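Kinectin 1 (Kinesin receptor) (PDB 4MU6) is a Legionella pneumophila effector, LegC3, of unknown molecular function, seen here as its elongated N-terminal coiled-coil domain. Local coordinates at residues 9-14 against 260-265; 34-39 against 284-289. All blocks are in the same frame, centred on the assembly; numbering follows the deposited sequence.

In the fold
Both contacts lie toward one end of a long, almost wholly helical chain, with centres about 17 Å apart and about 41 and 55 Å from the centre of the chain. In contact 1 the start of helix 10-22 meets helix 227-273; in contact 2 the next helix, 29-38, meets helix 280-294, which follows 227-273. Two N-terminal helices thus meet the last two helices of the modelled chain, though Ile-36 of helix 29-38 touches helix 227-273 as well. The contacts are joined through Tyr-260, whose OH lies 2.5 Å from Ile-36 O, probably hydrogen-bonded, and through Leu-264, whose CD1 packs 4.0 Å from Ile-36 CG2.

Contact 1. Residues 9-14 against 260-265; sequences NIEELV and YPLFLE
Leu-262 reaches from helix 227-273 to the first turn of helix 10-22, where its CD1 methyl is received by Glu-11 and Val-14. The branch arrives against Val-14 at a slant and lies 4.0 Å from Val-14 CG1, with Val-14 CB equally near. With CG1 anti to the backbone N (chi1 -180°), the CB-CG1 bond lies broadside to the leucine methyl. Against Glu-11 the approach differs: the two side chains run at about a right angle, and Leu-262 CD1 rests 4.1 Å from Glu-11 CG. The same methyl also comes within 3.9 Å of Glu-11 O, so it touches the backbone of the turn as well as its side chains. Of the Glu-11 side chain, the aliphatic CG makes the contact, and the extended chain carries the carboxylate onward.

This is apolar packing between helices of the N-terminal coiled-coil domain, with no hydrogen bond joining the two segments. Val-14 is buried and also touches Ala-255 further back on helix 227-273, whereas Leu-262 continues along helix 10-22 to Thr-15 and Ile-18. Next to it, Phe-263 touches Phe-21 and Leu-22 further along helix 10-22.

The turn that receives Leu-262 begins at Asn-9, the N-cap. Its OD1 accepts from Glu-12 N at 3.1 Å, in a nearly straight bond (N-H...O 166°) whose donor stands above the carbonyl plane, 56° out of it. The cap satisfies one backbone N-H of the first turn.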
loop_
_atom_site.group_PDB
_atom_site.type_symbol
_atom_site.label_atom_id
_atom_site.label_comp_id
_atom_site.label_asym_id
_atom_site.label_seq_id
_atom_site.Cartn_x
_atom_site.Cartn_y
_atom_site.Cartn_z
ATOM N N ASN A 9 14.543 8.151 -26.611
ATOM C CA ASN A 9 14.851 7.970 -28.025
ATOM C C ASN A 9 16.105 7.125 -28.082
ATOM O O ASN A 9 17.190 7.631 -27.858
ATOM C CB ASN A 9 15.143 9.324 -28.664
ATOM C CG ASN A 9 15.297 9.243 -30.178
ATOM O OD1 ASN A 9 15.931 8.330 -30.713
ATOM N ND2 ASN A 9 14.705 10.204 -30.873
ATOM N N ILE A 10 15.966 5.837 -28.366
ATOM C CA ILE A 10 17.104 4.932 -28.232
ATOM C C ILE A 10 18.252 5.264 -29.202
ATOM O O ILE A 10 19.427 5.135 -28.853
ATOM C CB ILE A 10 16.664 3.447 -28.331
ATOM C CG1 ILE A 10 17.760 2.513 -27.816
ATOM C CG2 ILE A 10 16.260 3.097 -29.737
ATOM C CD1 ILE A 10 17.950 2.594 -26.314
ATOM N N GLU A 11 17.911 5.725 -30.402
ATOM C CA GLU A 11 18.912 6.057 -31.411
ATOM C C GLU A 11 19.741 7.255 -30.969
ATOM O O GLU A 11 20.970 7.267 -31.088
ATOM C CB GLU A 11 18.240 6.354 -32.753
ATOM C CG GLU A 11 19.214 6.649 -33.868
ATOM C CD GLU A 11 18.548 6.693 -35.239
ATOM O OE1 GLU A 11 17.661 5.846 -35.510
ATOM O OE2 GLU A 11 18.916 7.578 -36.043
ATOM N N GLU A 12 19.062 8.266 -30.450
ATOM C CA GLU A 12 19.734 9.464 -29.971
ATOM C C GLU A 12 20.617 9.172 -28.747
ATOM O O GLU A 12 21.664 9.793 -28.566
ATOM C CB GLU A 12 18.686 10.518 -29.645
ATOM C CG GLU A 12 19.219 11.893 -29.386
ATOM C CD GLU A 12 18.101 12.869 -29.100
ATOM O OE1 GLU A 12 16.957 12.589 -29.521
ATOM O OE2 GLU A 12 18.356 13.901 -28.442
ATOM N N LEU A 13 20.205 8.222 -27.914
ATOM C CA LEU A 13 21.006 7.872 -26.740
ATOM C C LEU A 13 22.306 7.182 -27.148
ATOM O O LEU A 13 23.390 7.549 -26.688
ATOM C CB LEU A 13 20.220 6.983 -25.773
ATOM C CG LEU A 13 20.985 6.522 -24.523
ATOM C CD1 LEU A 13 21.423 7.709 -23.709
ATOM C CD2 LEU A 13 20.128 5.609 -23.673
ATOM N N VAL A 14 22.192 6.180 -28.012
ATOM C CA VAL A 14 23.366 5.448 -28.473
ATOM C C VAL A 14 24.337 6.393 -29.180
ATOM O O VAL A 14 25.552 6.324 -28.970
ATOM C CB VAL A 14 22.965 4.274 -29.386
ATOM C CG1 VAL A 14 24.188 3.504 -29.860
ATOM C CG2 VAL A 14 22.004 3.339 -28.631
ATOM N N TYR A 260 26.410 -1.122 -33.552
ATOM C CA TYR A 260 27.458 -1.261 -34.554
ATOM C C TYR A 260 27.278 -0.381 -35.806
ATOM O O TYR A 260 28.218 0.312 -36.200
ATOM C CB TYR A 260 27.689 -2.731 -34.936
ATOM C CG TYR A 260 28.773 -2.873 -35.975
ATOM C CD1 TYR A 260 30.108 -2.846 -35.608
ATOM C CD2 TYR A 260 28.462 -3.016 -37.333
ATOM C CE1 TYR A 260 31.115 -2.962 -36.553
ATOM C CE2 TYR A 260 29.462 -3.122 -38.290
ATOM C CZ TYR A 260 30.787 -3.090 -37.893
ATOM O OH TYR A 260 31.795 -3.206 -38.812
ATOM N N PRO A 261 26.085 -0.404 -36.440
ATOM C CA PRO A 261 25.982 0.426 -37.653
ATOM C C PRO A 261 26.148 1.920 -37.353
ATOM O O PRO A 261 26.716 2.648 -38.169
ATOM C CB PRO A 261 24.571 0.139 -38.177
ATOM C CG PRO A 261 24.159 -1.170 -37.530
ATOM C CD PRO A 261 24.878 -1.225 -36.212
ATOM N N LEU A 262 25.681 2.364 -36.192
ATOM C CA LEU A 262 25.805 3.771 -35.830
ATOM C C LEU A 262 27.266 4.129 -35.603
ATOM O O LEU A 262 27.733 5.201 -36.000
ATOM C CB LEU A 262 24.991 4.085 -34.564
ATOM C CG LEU A 262 23.485 4.326 -34.706
ATOM C CD1 LEU A 262 22.882 4.778 -33.366
ATOM C CD2 LEU A 262 23.208 5.361 -35.787
ATOM N N PHE A 263 27.991 3.222 -34.964
ATOM C CA PHE A 263 29.396 3.454 -34.674
ATOM C C PHE A 263 30.209 3.601 -35.964
ATOM O O PHE A 263 31.109 4.439 -36.062
ATOM C CB PHE A 263 29.958 2.306 -33.846
ATOM C CG PHE A 263 31.444 2.391 -33.623
ATOM C CD1 PHE A 263 31.964 3.213 -32.633
ATOM C CD2 PHE A 263 32.319 1.637 -34.393
ATOM C CE1 PHE A 263 33.339 3.289 -32.413
ATOM C CE2 PHE A 263 33.687 1.709 -34.179
ATOM C CZ PHE A 263 34.198 2.530 -33.189
ATOM N N LEU A 264 29.890 2.760 -36.939
ATOM C CA LEU A 264 30.571 2.790 -38.226
ATOM C C LEU A 264 30.365 4.152 -38.904
ATOM O O LEU A 264 31.319 4.758 -39.394
ATOM C CB LEU A 264 30.092 1.629 -39.099
ATOM C CG LEU A 264 31.202 0.896 -39.859
ATOM C CD1 LEU A 264 32.208 0.262 -38.896
ATOM C CD2 LEU A 264 30.622 -0.145 -40.821
ATOM N N GLU A 265 29.128 4.643 -38.894
ATOM C CA GLU A 265 28.799 5.976 -39.420
ATOM C C GLU A 265 29.587 7.083 -38.728
ATOM O O GLU A 265 30.148 7.979 -39.375
ATOM C CB GLU A 265 27.300 6.271 -39.247
ATOM C CG GLU A 265 26.373 5.486 -40.157
ATOM C CD GLU A 265 26.372 6.005 -41.588
ATOM O OE1 GLU A 265 26.803 7.159 -41.800
ATOM O OE2 GLU A 265 25.944 5.257 -42.500
#

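Contact 2. Residues 34-39 against 284-289; sequences DLILSK and DALKSV
The helical segments 34-38 and 284-289 run side by side in nearly the same direction, their axes 8° apart in angle and 10.2 Å at closest approach, with Ile-36 and Val-289 the nearest pair of CA atoms. Val-289 presents one methyl, CG1, to two residues at once. Ile-36 CG2 meets it at 3.7 Å in an oblique approach, and Leu-37 CD2 comes equally near, 3.7 Å from Val-289 CG1, with that side chain set at about a right angle to the valine. The two branches of Ile-36 divide the work: CG2 is taken up by Val-289, while CG1, anti to the carbonyl carbon (chi1 -61°), leads CD1 to within 4.0 Å of Leu-286 CD2.

The parallel pair belongs to a small helical bundle at one end of the coiled-coil domain, in which helix 227-273 supplies Leu-264 and Leu-267 to Ile-36 and Leu-271 to Leu-286. Leu-286 also reaches Phe-29 and Leu-32, earlier on the helix of Ile-36. Ser-38 OG donates to Leu-35 O at 2.8 Å, and Lys-39, which leaves helical geometry with positive phi, makes a cation-pi contact with Phe-299.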
loop_
_atom_site.group_PDB
_atom_site.type_symbol
_atom_site.label_atom_id
_atom_site.label_comp_id
_atom_site.label_asym_id
_atom_site.label_seq_id
_atom_site.Cartn_x
_atom_site.Cartn_y
_atom_site.Cartn_z
ATOM N N ASP A 34 39.949 -3.752 -34.956
ATOM C CA ASP A 34 39.225 -4.896 -34.395
ATOM C C ASP A 34 37.756 -4.562 -34.152
ATOM O O ASP A 34 36.868 -5.390 -34.384
ATOM C CB ASP A 34 39.897 -5.407 -33.110
ATOM C CG ASP A 34 41.087 -6.314 -33.397
ATOM O OD1 ASP A 34 41.078 -6.993 -34.449
ATOM O OD2 ASP A 34 42.039 -6.340 -32.590
ATOM N N LEU A 35 37.493 -3.342 -33.705
ATOM C CA LEU A 35 36.114 -2.951 -33.474
ATOM C C LEU A 35 35.328 -2.982 -34.787
ATOM O O LEU A 35 34.204 -3.474 -34.814
ATOM C CB LEU A 35 36.018 -1.591 -32.768
ATOM C CG LEU A 35 36.502 -1.565 -31.310
ATOM C CD1 LEU A 35 36.543 -0.150 -30.802
ATOM C CD2 LEU A 35 35.604 -2.411 -30.395
ATOM N N ILE A 36 35.920 -2.490 -35.875
ATOM C CA ILE A 36 35.258 -2.550 -37.178
ATOM C C ILE A 36 35.013 -3.992 -37.616
ATOM O O ILE A 36 33.912 -4.356 -38.011
ATOM C CB ILE A 36 36.083 -1.859 -38.259
ATOM C CG1 ILE A 36 36.262 -0.390 -37.902
ATOM C CG2 ILE A 36 35.387 -1.994 -39.603
ATOM C CD1 ILE A 36 37.335 0.303 -38.710
ATOM N N LEU A 37 36.061 -4.803 -37.542
ATOM C CA LEU A 37 35.988 -6.213 -37.880
ATOM C C LEU A 37 34.944 -6.996 -37.079
ATOM O O LEU A 37 34.384 -7.975 -37.569
ATOM C CB LEU A 37 37.360 -6.856 -37.694
ATOM C CG LEU A 37 38.353 -6.486 -38.785
ATOM C CD1 LEU A 37 39.694 -7.129 -38.507
ATOM C CD2 LEU A 37 37.801 -6.938 -40.126
ATOM N N SER A 38 34.677 -6.562 -35.855
ATOM C CA SER A 38 33.827 -7.327 -34.952
ATOM C C SER A 38 32.372 -7.462 -35.404
ATOM O O SER A 38 31.714 -8.423 -35.030
ATOM C CB SER A 38 33.872 -6.742 -33.533
ATOM O OG SER A 38 33.081 -5.564 -33.415
ATOM N N LYS A 39 31.882 -6.506 -36.198
ATOM C CA LYS A 39 30.452 -6.418 -36.520
ATOM C C LYS A 39 29.549 -6.695 -35.304
ATOM O O LYS A 39 28.559 -7.417 -35.397
ATOM C CB LYS A 39 30.100 -7.356 -37.678
ATOM C CG LYS A 39 30.953 -7.115 -38.913
ATOM C CD LYS A 39 30.321 -7.715 -40.146
ATOM C CE LYS A 39 28.980 -7.080 -40.405
ATOM N NZ LYS A 39 28.290 -7.853 -41.434
ATOM N N ASP A 284 43.733 5.650 -43.916
ATOM C CA ASP A 284 43.383 4.999 -45.166
ATOM C C ASP A 284 43.208 3.499 -44.963
ATOM O O ASP A 284 42.332 2.887 -45.578
ATOM C CB ASP A 284 44.425 5.281 -46.244
ATOM C CG ASP A 284 44.297 6.681 -46.820
ATOM O OD1 ASP A 284 43.262 7.344 -46.560
ATOM O OD2 ASP A 284 45.225 7.111 -47.537
ATOM N N ALA A 285 44.042 2.922 -44.097
ATOM C CA ALA A 285 43.964 1.498 -43.793
ATOM C C ALA A 285 42.656 1.158 -43.068
ATOM O O ALA A 285 42.125 0.063 -43.226
ATOM C CB ALA A 285 45.152 1.058 -42.966
ATOM N N LEU A 286 42.133 2.093 -42.288
ATOM C CA LEU A 286 40.884 1.833 -41.574
ATOM C C LEU A 286 39.704 1.938 -42.542
ATOM O O LEU A 286 38.735 1.169 -42.460
ATOM C CB LEU A 286 40.702 2.786 -40.401
ATOM C CG LEU A 286 41.555 2.567 -39.151
ATOM C CD1 LEU A 286 41.397 3.773 -38.254
ATOM C CD2 LEU A 286 41.165 1.273 -38.407
ATOM N N LYS A 287 39.806 2.899 -43.455
ATOM C CA LYS A 287 38.815 3.095 -44.499
ATOM C C LYS A 287 38.726 1.862 -45.393
ATOM O O LYS A 287 37.642 1.471 -45.825
ATOM C CB LYS A 287 39.156 4.338 -45.315
ATOM C CG LYS A 287 38.796 5.650 -44.606
ATOM C CD LYS A 287 39.557 6.834 -45.233
ATOM C CE LYS A 287 38.682 8.080 -45.387
ATOM N NZ LYS A 287 37.972 8.473 -44.140
ATOM N N SER A 288 39.867 1.240 -45.649
ATOM C CA SER A 288 39.882 -0.022 -46.376
ATOM C C SER A 288 39.044 -1.100 -45.664
ATOM O O SER A 288 38.265 -1.797 -46.298
ATOM C CB SER A 288 41.318 -0.497 -46.589
ATOM O OG SER A 288 41.345 -1.812 -47.118
ATOM N N VAL A 289 39.194 -1.225 -44.349
ATOM C CA VAL A 289 38.424 -2.215 -43.607
ATOM C C VAL A 289 36.940 -1.838 -43.588
ATOM O O VAL A 289 36.055 -2.693 -43.750
ATOM C CB VAL A 289 38.938 -2.413 -42.153
ATOM C CG1 VAL A 289 38.146 -3.520 -41.485
ATOM C CG2 VAL A 289 40.388 -2.778 -42.163
#